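Local atomic coordinates of Bm4233, isoform b (Brugia malayi, PDB entry 6ANY), a protein that probably binds and transports sterols and perhaps other lipids, as a secreted venom allergen-like member of the CAP superfamily from a filarial nematode. Residues A[58-63]-A[162-166]; A[67-71]-A[83-87]; A[46-52]-A[141-147]; A[13-17]-A[51-56]. One frame throughout, in Å; residues are numbered along the deposited sequence.

Interaction 1. Residues A[58-63]-A[162-166]; sequences SAQRWA and AICHY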
loop_
_atom_site.group_PDB
_atom_site.type_symbol
_atom_site.label_atom_id
_atom_site.label_comp_id
_atom_site.label_asym_id
_atom_site.label_seq_id
_atom_site.Cartn_x
_atom_site.Cartn_y
_atom_site.Cartn_z
ATOM N N SER A 58 6.915 -1.011 13.712
ATOM C CA SER A 58 5.894 -1.939 14.113
ATOM C C SER A 58 5.791 -3.089 13.095
ATOM O O SER A 58 5.589 -4.270 13.482
ATOM C CB SER A 58 4.528 -1.277 14.287
ATOM O OG SER A 58 4.217 -0.538 13.137
ATOM N N ALA A 59 5.904 -2.760 11.815
ATOM C CA ALA A 59 5.853 -3.778 10.747
ATOM C C ALA A 59 7.017 -4.744 10.821
ATOM O O ALA A 59 6.841 -5.933 10.650
ATOM C CB ALA A 59 5.847 -3.108 9.418
ATOM N N GLN A 60 8.210 -4.215 11.072
ATOM C CA GLN A 60 9.422 -5.024 11.263
ATOM C C GLN A 60 9.289 -5.947 12.472
ATOM O O GLN A 60 9.684 -7.124 12.377
ATOM C CB GLN A 60 10.678 -4.124 11.445
ATOM C CG GLN A 60 11.956 -4.886 11.392
ATOM C CD GLN A 60 12.151 -5.604 10.082
ATOM O OE1 GLN A 60 12.143 -4.976 9.065
ATOM N NE2 GLN A 60 12.311 -6.922 10.102
ATOM N N ARG A 61 8.731 -5.447 13.584
ATOM C CA ARG A 61 8.566 -6.297 14.753
ATOM C C ARG A 61 7.761 -7.529 14.404
ATOM O O ARG A 61 8.100 -8.615 14.887
ATOM C CB ARG A 61 7.980 -5.609 15.994
ATOM C CG ARG A 61 9.014 -4.721 16.708
ATOM C CD ARG A 61 8.444 -4.089 17.985
ATOM N NE ARG A 61 7.424 -3.064 17.687
ATOM C CZ ARG A 61 7.630 -1.733 17.588
ATOM N NH1 ARG A 61 8.828 -1.177 17.750
ATOM N NH2 ARG A 61 6.615 -0.940 17.314
ATOM N N TRP A 62 6.726 -7.348 13.553
ATOM C CA TRP A 62 5.914 -8.437 13.153
ATOM C C TRP A 62 6.574 -9.361 12.162
ATOM O O TRP A 62 6.528 -10.560 12.358
ATOM C CB TRP A 62 4.525 -7.982 12.696
ATOM C CG TRP A 62 3.676 -9.125 12.359
ATOM C CD1 TRP A 62 3.220 -9.466 11.137
ATOM C CD2 TRP A 62 3.251 -10.151 13.256
ATOM N NE1 TRP A 62 2.494 -10.628 11.219
ATOM C CE2 TRP A 62 2.471 -11.054 12.510
ATOM C CE3 TRP A 62 3.381 -10.340 14.647
ATOM C CZ2 TRP A 62 1.839 -12.142 13.076
ATOM C CZ3 TRP A 62 2.774 -11.453 15.215
ATOM C CH2 TRP A 62 2.013 -12.340 14.427
ATOM N N ALA A 63 7.304 -8.811 11.197
ATOM C CA ALA A 63 8.051 -9.577 10.232
ATOM C C ALA A 63 9.062 -10.523 10.839
ATOM O O ALA A 63 9.250 -11.644 10.359
ATOM C CB ALA A 63 8.756 -8.619 9.251
ATOM N N ALA A 162 7.191 -10.079 3.895
ATOM C CA ALA A 162 7.171 -8.637 3.900
ATOM C C ALA A 162 5.871 -8.138 4.560
ATOM O O ALA A 162 4.799 -8.588 4.227
ATOM C CB ALA A 162 7.286 -8.120 2.496
ATOM N N ILE A 163 5.994 -7.200 5.475
ATOM C CA ILE A 163 4.855 -6.643 6.192
ATOM C C ILE A 163 4.843 -5.119 5.998
ATOM O O ILE A 163 5.823 -4.454 6.202
ATOM C CB ILE A 163 4.932 -6.929 7.715
ATOM C CG1 ILE A 163 5.225 -8.427 8.007
ATOM C CG2 ILE A 163 3.685 -6.415 8.400
ATOM C CD1 ILE A 163 4.181 -9.402 7.620
ATOM N N CYS A 164 3.714 -4.586 5.579
ATOM C CA CYS A 164 3.561 -3.139 5.433
ATOM C C CYS A 164 2.422 -2.691 6.320
ATOM O O CYS A 164 1.352 -3.339 6.338
ATOM C CB CYS A 164 3.365 -2.735 3.980
ATOM S SG CYS A 164 4.811 -2.750 2.918
ATOM N N HIS A 165 2.674 -1.606 7.045
ATOM C CA HIS A 165 1.695 -0.870 7.862
ATOM C C HIS A 165 1.342 0.493 7.288
ATOM O O HIS A 165 2.201 1.222 6.786
ATOM C CB HIS A 165 2.218 -0.687 9.270
ATOM C CG HIS A 165 2.163 -1.940 10.081
ATOM N ND1 HIS A 165 2.672 -2.028 11.354
ATOM C CD2 HIS A 165 1.624 -3.147 9.808
ATOM C CE1 HIS A 165 2.438 -3.226 11.839
ATOM N NE2 HIS A 165 1.782 -3.918 10.928
ATOM N N TYR A 166 0.064 0.839 7.382
ATOM C CA TYR A 166 -0.475 2.052 6.736
ATOM C C TYR A 166 -1.236 2.867 7.725
ATOM O O TYR A 166 -1.968 2.316 8.540
ATOM C CB TYR A 166 -1.417 1.689 5.596
ATOM C CG TYR A 166 -0.852 0.674 4.591
ATOM C CD1 TYR A 166 -0.737 -0.657 4.911
ATOM C CD2 TYR A 166 -0.435 1.079 3.333
ATOM C CE1 TYR A 166 -0.222 -1.570 3.998
ATOM C CE2 TYR A 166 0.089 0.209 2.449
ATOM C CZ TYR A 166 0.192 -1.119 2.766
ATOM O OH TYR A 166 0.706 -1.919 1.773
#
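Helix 53-63 packs on strand 159-167 where a helical layer of the CAP alpha-beta-alpha sandwich meets its central sheet, Ser-58, Ala-59, Trp-62 and Ala-63 facing Ile-163 and His-165. The strand carries the Cys-His-Tyr core of a CAP signature motif. The axes of the two short segments run roughly antiparallel, 151° between their directions, and approach to 7.4 Å, consistent with Ala-59 and Ala-63 facing the strand. The single polar link joins His-165 to Ser-58: ND1 donates to OG at 2.8 Å, and the hydroxyl oxygen lies almost in the imidazole plane. Ser-58 OG also bonds to the carbonyl oxygen of Leu-55, one turn earlier, while His-165 NE2 is taken by Glu-81, so the imidazole is held at both nitrogens and its rotation is fixed. The methyl of Ala-59 sits over one ring face, CB being 4.0 Å from the centroid of the His-165 ring in a CH-pi contact. Further along, Ile-163 branches between three helix residues. Ile-163 CG1, lying beside the backbone N (chi1 -49°), packs 3.7 Å from Ala-63 CB, and Ile-163 CD1 reaches the edge of the indole, 3.6 Å from Trp-62 CD1. The other branch, Ile-163 CG2, is 4.1 Å from Ala-59 CB. Trp-62 NE1 is hydrogen-bonded to Gly-69 O. On the opposite side of the strand, Cys-164 forms its disulfide with Cys-148 and touches Trp-107 of helix 99-108, while strands 145-153 and 80-87 flank 159-167 by backbone hydrogen bonds.

Interaction 2. Residues A[67-71]-A[83-87]; sequences VFGHS and VYAYW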
loop_
_atom_site.group_PDB
_atom_site.type_symbol
_atom_site.label_atom_id
_atom_site.label_comp_id
_atom_site.label_asym_id
_atom_site.label_seq_id
_atom_site.Cartn_x
_atom_site.Cartn_y
_atom_site.Cartn_z
ATOM N N VAL A 67 5.787 -15.214 10.560
ATOM C CA VAL A 67 4.480 -15.798 10.514
ATOM C C VAL A 67 3.720 -15.177 9.403
ATOM O O VAL A 67 3.517 -13.928 9.382
ATOM C CB VAL A 67 3.719 -15.518 11.830
ATOM C CG1 VAL A 67 2.297 -16.005 11.745
ATOM C CG2 VAL A 67 4.385 -16.248 13.035
ATOM N N PHE A 68 3.206 -16.017 8.494
ATOM C CA PHE A 68 2.359 -15.538 7.413
ATOM C C PHE A 68 0.969 -15.345 7.938
ATOM O O PHE A 68 0.111 -16.266 7.856
ATOM C CB PHE A 68 2.344 -16.549 6.256
ATOM C CG PHE A 68 1.541 -16.099 5.091
ATOM C CD1 PHE A 68 1.873 -14.905 4.387
ATOM C CD2 PHE A 68 0.418 -16.798 4.689
ATOM C CE1 PHE A 68 1.102 -14.481 3.315
ATOM C CE2 PHE A 68 -0.357 -16.371 3.563
ATOM C CZ PHE A 68 -0.002 -15.231 2.870
ATOM N N GLY A 69 0.724 -14.166 8.486
ATOM C CA GLY A 69 -0.597 -13.821 9.023
ATOM C C GLY A 69 -0.584 -12.421 9.585
ATOM O O GLY A 69 0.451 -11.757 9.669
ATOM N N HIS A 70 -1.743 -11.983 10.030
ATOM C CA HIS A 70 -1.839 -10.682 10.645
ATOM C C HIS A 70 -1.282 -10.639 12.077
ATOM O O HIS A 70 -1.464 -11.571 12.882
ATOM C CB HIS A 70 -3.311 -10.183 10.653
ATOM C CG HIS A 70 -3.745 -9.580 9.344
ATOM N ND1 HIS A 70 -3.122 -8.465 8.803
ATOM C CD2 HIS A 70 -4.717 -9.943 8.459
ATOM C CE1 HIS A 70 -3.716 -8.152 7.662
ATOM N NE2 HIS A 70 -4.671 -9.041 7.420
ATOM N N SER A 71 -0.747 -9.483 12.450
ATOM C CA SER A 71 -0.392 -9.249 13.818
ATOM C C SER A 71 -1.665 -9.097 14.599
ATOM O O SER A 71 -2.698 -8.913 14.015
ATOM C CB SER A 71 0.546 -8.072 14.003
ATOM O OG SER A 71 0.015 -6.861 13.573
ATOM N N VAL A 83 0.225 -8.185 4.306
ATOM C CA VAL A 83 1.156 -9.280 4.548
ATOM C C VAL A 83 1.438 -9.999 3.255
ATOM O O VAL A 83 0.545 -10.308 2.513
ATOM C CB VAL A 83 0.548 -10.318 5.526
ATOM C CG1 VAL A 83 1.523 -11.417 5.742
ATOM C CG2 VAL A 83 0.122 -9.652 6.874
ATOM N N TYR A 84 2.720 -10.209 2.962
ATOM C CA TYR A 84 3.153 -10.911 1.750
ATOM C C TYR A 84 4.244 -11.917 2.105
ATOM O O TYR A 84 5.072 -11.652 2.936
ATOM C CB TYR A 84 3.666 -9.917 0.700
ATOM C CG TYR A 84 4.511 -10.510 -0.428
ATOM C CD1 TYR A 84 3.940 -10.951 -1.580
ATOM C CD2 TYR A 84 5.899 -10.610 -0.314
ATOM C CE1 TYR A 84 4.701 -11.508 -2.622
ATOM C CE2 TYR A 84 6.680 -11.166 -1.325
ATOM C CZ TYR A 84 6.105 -11.568 -2.484
ATOM O OH TYR A 84 6.891 -12.135 -3.478
ATOM N N ALA A 85 4.223 -13.080 1.465
ATOM C CA ALA A 85 5.289 -14.082 1.595
ATOM C C ALA A 85 5.669 -14.728 0.259
ATOM O O ALA A 85 4.884 -14.791 -0.685
ATOM C CB ALA A 85 4.935 -15.165 2.573
ATOM N N TYR A 86 6.908 -15.144 0.197
ATOM C CA TYR A 86 7.383 -15.921 -0.886
ATOM C C TYR A 86 8.101 -17.087 -0.317
ATOM O O TYR A 86 9.021 -16.902 0.490
ATOM C CB TYR A 86 8.398 -15.140 -1.736
ATOM C CG TYR A 86 8.699 -15.810 -3.021
ATOM C CD1 TYR A 86 7.867 -15.634 -4.143
ATOM C CD2 TYR A 86 9.784 -16.642 -3.139
ATOM C CE1 TYR A 86 8.155 -16.241 -5.356
ATOM C CE2 TYR A 86 10.086 -17.284 -4.360
ATOM C CZ TYR A 86 9.260 -17.085 -5.457
ATOM O OH TYR A 86 9.555 -17.681 -6.670
ATOM N N TRP A 87 7.717 -18.282 -0.768
ATOM C CA TRP A 87 8.253 -19.513 -0.241
ATOM C C TRP A 87 9.086 -20.195 -1.264
ATOM O O TRP A 87 8.569 -20.568 -2.306
ATOM C CB TRP A 87 7.144 -20.461 0.209
ATOM C CG TRP A 87 6.361 -19.994 1.304
ATOM C CD1 TRP A 87 6.589 -20.215 2.617
ATOM C CD2 TRP A 87 5.119 -19.305 1.221
ATOM N NE1 TRP A 87 5.578 -19.650 3.394
ATOM C CE2 TRP A 87 4.662 -19.095 2.540
ATOM C CE3 TRP A 87 4.363 -18.802 0.165
ATOM C CZ2 TRP A 87 3.490 -18.439 2.814
ATOM C CZ3 TRP A 87 3.186 -18.131 0.463
ATOM C CH2 TRP A 87 2.783 -17.958 1.777
#
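Phe-68 and Trp-87 form a T-shaped aromatic pair in which the indole supplies the edge and the phenyl ring the face. Their planes stand at 79°, and the centroids of the Phe-68 ring and the six-membered ring of Trp-87 are 5.0 Å apart. Trp-87 CH2 hangs over the middle of the phenyl ring, with CZ2 beside it, 3.8 Å from Phe-68 CG. The phenyl group reaches the strand because CG stands opposite the backbone N (chi1 -178°), directing the ring at the odd-numbered side chains of 83-87.

Apolar contacts continue from the same ring. Phe-68 CD1 packs 3.6 Å from Ala-85 CB and 3.8 Å from Val-83 CG1, so three alternate residues on one side of the strand meet a single phenylalanine. Ala-85 CB also lies above a face of the indole, filling the angle between the two aromatic groups.

Strand 80-87 is an outermost strand of the central sheet of the CAP domain, and 67-71 is the loop that follows helix 53-63 and passes over it in the reverse direction. Phe-68 is the centre of an inverse gamma turn, closed by a weak hydrogen bond from Gly-69 N to Val-67 O.

No hydrogen bond joins the two segments. The second methyl of Val-83, CG2, rests 3.5 Å from Gly-69 O and is 4.0 Å from His-70 ND1. That imidazole nitrogen is hydrogen-bonded to Glu-81 OE1, and Glu-81 OE2 to Ser-71 OG; His-70 and Glu-81 are probably members of the His/Glu tetrad of the CAP family.

Interaction 3. Residues A[46-52]-A[141-147]; sequences MLLLKWS and GKTHKIG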
loop_
_atom_site.group_PDB
_atom_site.type_symbol
_atom_site.label_atom_id
_atom_site.label_comp_id
_atom_site.label_asym_id
_atom_site.label_seq_id
_atom_site.Cartn_x
_atom_site.Cartn_y
_atom_site.Cartn_z
ATOM N N MET A 46 -6.153 12.132 -3.697
ATOM C CA MET A 46 -5.439 10.887 -3.366
ATOM C C MET A 46 -4.106 11.352 -2.779
ATOM O O MET A 46 -3.318 11.981 -3.460
ATOM C CB MET A 46 -5.260 10.032 -4.611
ATOM C CG MET A 46 -4.298 8.859 -4.497
ATOM S SD MET A 46 -5.134 7.487 -3.676
ATOM C CE MET A 46 -6.076 6.829 -4.976
ATOM N N LEU A 47 -3.880 11.054 -1.497
ATOM C CA LEU A 47 -2.674 11.521 -0.798
ATOM C C LEU A 47 -1.388 10.831 -1.258
ATOM O O LEU A 47 -1.384 9.619 -1.560
ATOM C CB LEU A 47 -2.837 11.378 0.727
ATOM C CG LEU A 47 -3.991 12.202 1.315
ATOM C CD1 LEU A 47 -4.185 11.964 2.802
ATOM C CD2 LEU A 47 -3.839 13.713 0.983
ATOM N N LEU A 48 -0.301 11.600 -1.284
ATOM C CA LEU A 48 0.992 11.081 -1.615
ATOM C C LEU A 48 1.596 10.370 -0.362
ATOM O O LEU A 48 1.795 10.963 0.696
ATOM C CB LEU A 48 1.892 12.188 -2.095
ATOM C CG LEU A 48 3.191 11.779 -2.806
ATOM C CD1 LEU A 48 3.621 12.780 -3.865
ATOM C CD2 LEU A 48 4.335 11.711 -1.835
ATOM N N LEU A 49 1.851 9.085 -0.492
ATOM C CA LEU A 49 2.395 8.305 0.644
ATOM C C LEU A 49 3.779 8.762 1.073
ATOM O O LEU A 49 4.613 9.053 0.259
ATOM C CB LEU A 49 2.403 6.805 0.361
ATOM C CG LEU A 49 1.097 6.167 -0.038
ATOM C CD1 LEU A 49 1.312 4.666 -0.294
ATOM C CD2 LEU A 49 0.034 6.371 1.031
ATOM N N LYS A 50 3.980 8.882 2.383
ATOM C CA LYS A 50 5.291 9.206 2.955
ATOM C C LYS A 50 5.715 7.972 3.762
ATOM O O LYS A 50 4.881 7.314 4.413
ATOM C CB LYS A 50 5.178 10.373 3.940
ATOM C CG LYS A 50 4.601 11.691 3.416
ATOM C CD LYS A 50 5.554 12.348 2.448
ATOM C CE LYS A 50 6.752 12.856 3.220
ATOM N NZ LYS A 50 7.816 13.457 2.377
ATOM N N TRP A 51 7.006 7.704 3.779
ATOM C CA TRP A 51 7.590 6.713 4.608
ATOM C C TRP A 51 7.581 7.121 6.041
ATOM O O TRP A 51 8.032 8.243 6.393
ATOM C CB TRP A 51 9.022 6.393 4.183
ATOM C CG TRP A 51 9.537 5.111 4.838
ATOM C CD1 TRP A 51 10.256 5.046 5.954
ATOM C CD2 TRP A 51 9.301 3.739 4.441
ATOM N NE1 TRP A 51 10.501 3.739 6.319
ATOM C CE2 TRP A 51 9.975 2.923 5.362
ATOM C CE3 TRP A 51 8.668 3.133 3.359
ATOM C CZ2 TRP A 51 10.004 1.542 5.265
ATOM C CZ3 TRP A 51 8.722 1.744 3.270
ATOM C CH2 TRP A 51 9.383 0.977 4.232
ATOM N N SER A 52 7.141 6.195 6.906
ATOM C CA SER A 52 7.150 6.432 8.369
ATOM C C SER A 52 8.023 5.331 9.060
ATOM O O SER A 52 7.718 4.121 8.915
ATOM C CB SER A 52 5.703 6.406 8.908
ATOM O OG SER A 52 5.672 6.266 10.308
ATOM N N GLY A 141 -7.334 6.637 -0.502
ATOM C CA GLY A 141 -7.015 8.065 -0.636
ATOM C C GLY A 141 -6.648 8.764 0.622
ATOM O O GLY A 141 -5.700 9.533 0.655
ATOM N N LYS A 142 -7.369 8.466 1.679
ATOM C CA LYS A 142 -7.026 9.032 2.981
ATOM C C LYS A 142 -5.699 8.563 3.665
ATOM O O LYS A 142 -5.171 9.300 4.515
ATOM C CB LYS A 142 -8.189 8.926 3.961
ATOM C CG LYS A 142 -9.319 9.916 3.674
ATOM C CD LYS A 142 -10.531 9.533 4.563
ATOM C CE LYS A 142 -11.875 10.079 4.029
ATOM N NZ LYS A 142 -11.993 11.450 4.584
ATOM N N THR A 143 -5.182 7.398 3.313
ATOM C CA THR A 143 -3.933 6.904 3.896
ATOM C C THR A 143 -2.801 7.771 3.353
ATOM O O THR A 143 -2.813 8.077 2.169
ATOM C CB THR A 143 -3.702 5.423 3.501
ATOM O OG1 THR A 143 -4.769 4.617 4.047
ATOM C CG2 THR A 143 -2.373 4.935 4.009
ATOM N N HIS A 144 -1.862 8.175 4.206
ATOM C CA HIS A 144 -0.708 8.960 3.769
ATOM C C HIS A 144 0.615 8.547 4.351
ATOM O O HIS A 144 1.625 9.140 4.008
ATOM C CB HIS A 144 -0.915 10.488 3.969
ATOM C CG HIS A 144 -1.025 10.941 5.384
ATOM N ND1 HIS A 144 -2.212 10.890 6.105
ATOM C CD2 HIS A 144 -0.134 11.603 6.167
ATOM C CE1 HIS A 144 -2.020 11.463 7.285
ATOM N NE2 HIS A 144 -0.772 11.901 7.344
ATOM N N LYS A 145 0.626 7.492 5.155
ATOM C CA LYS A 145 1.840 7.007 5.817
ATOM C C LYS A 145 2.030 5.528 5.576
ATOM O O LYS A 145 1.090 4.759 5.656
ATOM C CB LYS A 145 1.772 7.251 7.332
ATOM C CG LYS A 145 1.622 8.728 7.659
ATOM C CD LYS A 145 1.803 9.060 9.124
ATOM C CE LYS A 145 0.462 9.077 9.862
ATOM N NZ LYS A 145 0.597 9.614 11.279
ATOM N N ILE A 146 3.247 5.114 5.315
ATOM C CA ILE A 146 3.523 3.693 5.039
ATOM C C ILE A 146 4.852 3.344 5.675
ATOM O O ILE A 146 5.754 4.138 5.657
ATOM C CB ILE A 146 3.507 3.369 3.545
ATOM C CG1 ILE A 146 3.670 1.856 3.362
ATOM C CG2 ILE A 146 4.590 4.142 2.775
ATOM C CD1 ILE A 146 3.471 1.396 1.932
ATOM N N GLY A 147 4.940 2.148 6.219
ATOM C CA GLY A 147 6.179 1.641 6.719
ATOM C C GLY A 147 6.126 0.132 6.652
ATOM O O GLY A 147 5.071 -0.485 6.893
#
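Trp-51 lays its indole across the start of strand 145-153, with Gly-147 beneath one face: Gly-147 CA is 4.0 Å from the centroid of the six-membered ring and almost on its normal, a CH-pi contact. With Trp-51 CG trans to the main-chain nitrogen (chi1 -166°), the indole swings back over the neighbouring strand, and NE1 is hydrogen-bonded to Glu-56. Ile-146 projects on the same side of the sheet as Trp-51, and its CG2 methyl lies between Trp-51 CE3 and Leu-49 CB, 4.2 Å from each.

These residues belong to a short parallel pairing, strand 50-51 forming one edge of the four-stranded sheet of the CAP domain. Lys-50 pairs with Lys-145 and Trp-51 with Ile-146. Lys-50 N donates to His-144 O at 2.9 Å, Ile-146 N donates to Lys-50 O, and Ser-52 N completes the set on Ile-146 O at 2.8 Å. Facing strand 159-167, His-144 and Lys-145 together oppose Ser-167 in a classic beta bulge.

Away from the paired residues, Leu-47 turns its side chain into the loop 141-144. Leu-47 CD1 touches Lys-142 O at 3.3 Å and His-144 CB at 3.8 Å, while Leu-47 N donates to Gly-141 O. Leu-49 sends CD2 past Thr-143 O toward the methyl of Thr-143, and the bent chain of Met-46 brings SD 3.6 Å from Gly-141 CA.

Interaction 4. Residues A[13-17]-A[51-56]; sequences RKDIV and WSCQLE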
loop_
_atom_site.group_PDB
_atom_site.type_symbol
_atom_site.label_atom_id
_atom_site.label_comp_id
_atom_site.label_asym_id
_atom_site.label_seq_id
_atom_site.Cartn_x
_atom_site.Cartn_y
_atom_site.Cartn_z
ATOM N N ARG A 13 13.175 1.382 0.996
ATOM C CA ARG A 13 12.105 2.220 1.472
ATOM C C ARG A 13 11.615 3.125 0.352
ATOM O O ARG A 13 10.433 3.206 0.077
ATOM C CB ARG A 13 12.604 3.073 2.604
ATOM C CG ARG A 13 13.101 2.305 3.776
ATOM C CD ARG A 13 13.531 3.233 4.876
ATOM N NE ARG A 13 13.952 2.496 6.073
ATOM C CZ ARG A 13 15.198 2.286 6.449
ATOM N NH1 ARG A 13 16.238 2.816 5.817
ATOM N NH2 ARG A 13 15.411 1.577 7.522
ATOM N N LYS A 14 12.552 3.716 -0.359
ATOM C CA LYS A 14 12.206 4.549 -1.499
ATOM C C LYS A 14 11.476 3.798 -2.597
ATOM O O LYS A 14 10.511 4.291 -3.159
ATOM C CB LYS A 14 13.435 5.139 -2.157
ATOM C CG LYS A 14 14.172 6.121 -1.299
ATOM C CD LYS A 14 15.488 6.625 -1.931
ATOM C CE LYS A 14 16.684 6.584 -0.969
ATOM N NZ LYS A 14 17.506 7.847 -1.065
ATOM N N ASP A 15 11.962 2.614 -2.949
ATOM C CA ASP A 15 11.324 1.849 -4.006
ATOM C C ASP A 15 9.850 1.512 -3.641
ATOM O O ASP A 15 8.943 1.483 -4.509
ATOM C CB ASP A 15 12.132 0.592 -4.278
ATOM C CG ASP A 15 13.463 0.879 -4.961
ATOM O OD1 ASP A 15 13.710 2.031 -5.334
ATOM O OD2 ASP A 15 14.296 -0.055 -5.104
ATOM N N ILE A 16 9.623 1.215 -2.375
ATOM C CA ILE A 16 8.285 0.852 -1.933
ATOM C C ILE A 16 7.376 2.057 -2.084
ATOM O O ILE A 16 6.282 1.925 -2.636
ATOM C CB ILE A 16 8.273 0.415 -0.483
ATOM C CG1 ILE A 16 8.796 -0.997 -0.404
ATOM C CG2 ILE A 16 6.859 0.547 0.128
ATOM C CD1 ILE A 16 9.223 -1.407 0.989
ATOM N N VAL A 17 7.870 3.225 -1.650
ATOM C CA VAL A 17 7.062 4.452 -1.680
ATOM C C VAL A 17 6.783 4.919 -3.110
ATOM O O VAL A 17 5.662 5.298 -3.437
ATOM C CB VAL A 17 7.751 5.584 -0.854
ATOM C CG1 VAL A 17 7.111 6.914 -1.118
ATOM C CG2 VAL A 17 7.622 5.291 0.622
ATOM N N TRP A 51 7.006 7.704 3.779
ATOM C CA TRP A 51 7.590 6.713 4.608
ATOM C C TRP A 51 7.581 7.121 6.041
ATOM O O TRP A 51 8.032 8.243 6.393
ATOM C CB TRP A 51 9.022 6.393 4.183
ATOM C CG TRP A 51 9.537 5.111 4.838
ATOM C CD1 TRP A 51 10.256 5.046 5.954
ATOM C CD2 TRP A 51 9.301 3.739 4.441
ATOM N NE1 TRP A 51 10.501 3.739 6.319
ATOM C CE2 TRP A 51 9.975 2.923 5.362
ATOM C CE3 TRP A 51 8.668 3.133 3.359
ATOM C CZ2 TRP A 51 10.004 1.542 5.265
ATOM C CZ3 TRP A 51 8.722 1.744 3.270
ATOM C CH2 TRP A 51 9.383 0.977 4.232
ATOM N N SER A 52 7.141 6.195 6.906
ATOM C CA SER A 52 7.150 6.432 8.369
ATOM C C SER A 52 8.023 5.331 9.060
ATOM O O SER A 52 7.718 4.121 8.915
ATOM C CB SER A 52 5.703 6.406 8.908
ATOM O OG SER A 52 5.672 6.266 10.308
ATOM N N CYS A 53 9.142 5.740 9.657
ATOM C CA CYS A 53 9.981 4.917 10.511
ATOM C C CYS A 53 9.216 4.252 11.675
ATOM O O CYS A 53 9.463 3.075 12.021
ATOM C CB CYS A 53 11.202 5.678 11.019
ATOM S SG CYS A 53 12.205 6.377 9.674
ATOM N N GLN A 54 8.281 4.975 12.263
ATOM C CA GLN A 54 7.422 4.431 13.306
ATOM C C GLN A 54 6.644 3.242 12.778
ATOM O O GLN A 54 6.542 2.251 13.463
ATOM C CB GLN A 54 6.508 5.534 13.830
ATOM C CG GLN A 54 5.421 5.099 14.808
ATOM C CD GLN A 54 4.910 6.235 15.727
ATOM O OE1 GLN A 54 5.288 7.442 15.597
ATOM N NE2 GLN A 54 4.124 5.833 16.716
ATOM N N LEU A 55 6.087 3.363 11.573
ATOM C CA LEU A 55 5.334 2.287 10.943
ATOM C C LEU A 55 6.256 1.115 10.566
ATOM O O LEU A 55 5.890 -0.022 10.715
ATOM C CB LEU A 55 4.492 2.758 9.762
ATOM C CG LEU A 55 3.339 3.746 10.079
ATOM C CD1 LEU A 55 2.498 3.883 8.851
ATOM C CD2 LEU A 55 2.526 3.150 11.232
ATOM N N GLU A 56 7.437 1.424 10.058
ATOM C CA GLU A 56 8.413 0.413 9.770
ATOM C C GLU A 56 8.768 -0.320 10.995
ATOM O O GLU A 56 8.993 -1.508 10.919
ATOM C CB GLU A 56 9.662 1.038 9.134
ATOM C CG GLU A 56 10.941 0.252 9.317
ATOM C CD GLU A 56 12.069 0.725 8.410
ATOM O OE1 GLU A 56 12.074 1.837 7.891
ATOM O OE2 GLU A 56 13.052 -0.003 8.231
#
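A buried salt bridge joins Arg-13 to Glu-56 side-on. Arg-13 NE donates to Glu-56 OE1 at 2.7 Å, on the syn lone pair and close to the guanidinium plane, and Arg-13 NH2 donates to Glu-56 OE2 at 2.9 Å from slightly out of both planes. The guanidinium and carboxylate planes are turned 41° apart. Glu-56 OE1 carries a second hydrogen bond, from Trp-51 NE1 at 2.9 Å on its anti side, so the carboxylate links the arginine to the indole. Arg-13 NH1 bonds to Phe-1 O. Within 51-56, Ser-52 N-caps helix 53-63, its OG accepting from Leu-55 N.

The aliphatic part of Arg-13, extended from CG to NE, runs across one face of the indole. CB sits over the middle of the ring system, and Arg-13 CD makes a CH-pi contact 3.8 Å from the centroid of the five-membered ring of Trp-51.

Apolar packing occupies the indole edge: Val-17 CG2 is 3.6 Å from Trp-51 CE3, and Ile-16 CG2 is 3.8 Å from Trp-51 CZ3.

The contact ties helix 10-28 to the first turn of helix 53-63, beside the disulfide of Cys-53 with Cys-3, while Ile-16 and Val-17 also touch Ile-146 on strand 145-153.

Interactions 1, 3 and 4 are buried, whereas interaction 2 lies at the surface. Interactions 1, 2 and 3 each involve a longer strand of the central sheet; interaction 4 has only Trp-51 of strand 50-51. Interaction 3 joins one outermost strand to its neighbour, interaction 1 meets the inner strand 159-167, and interaction 2 reaches the opposite outermost strand. Helix 53-63 serves both interactions 1 and 4, and Trp-51 and Ser-52 are common to interactions 3 and 4. Backbone hydrogen bonds dominate interaction 3, a salt bridge together with packing on the indole interaction 4, one histidine-serine bond amid apolar packing interaction 1, and aromatic packing interaction 2. Trp-62 bridges interactions 1 and 2, while a backbone hydrogen bond between His-165 and Gly-147 connects interactions 1 and 3.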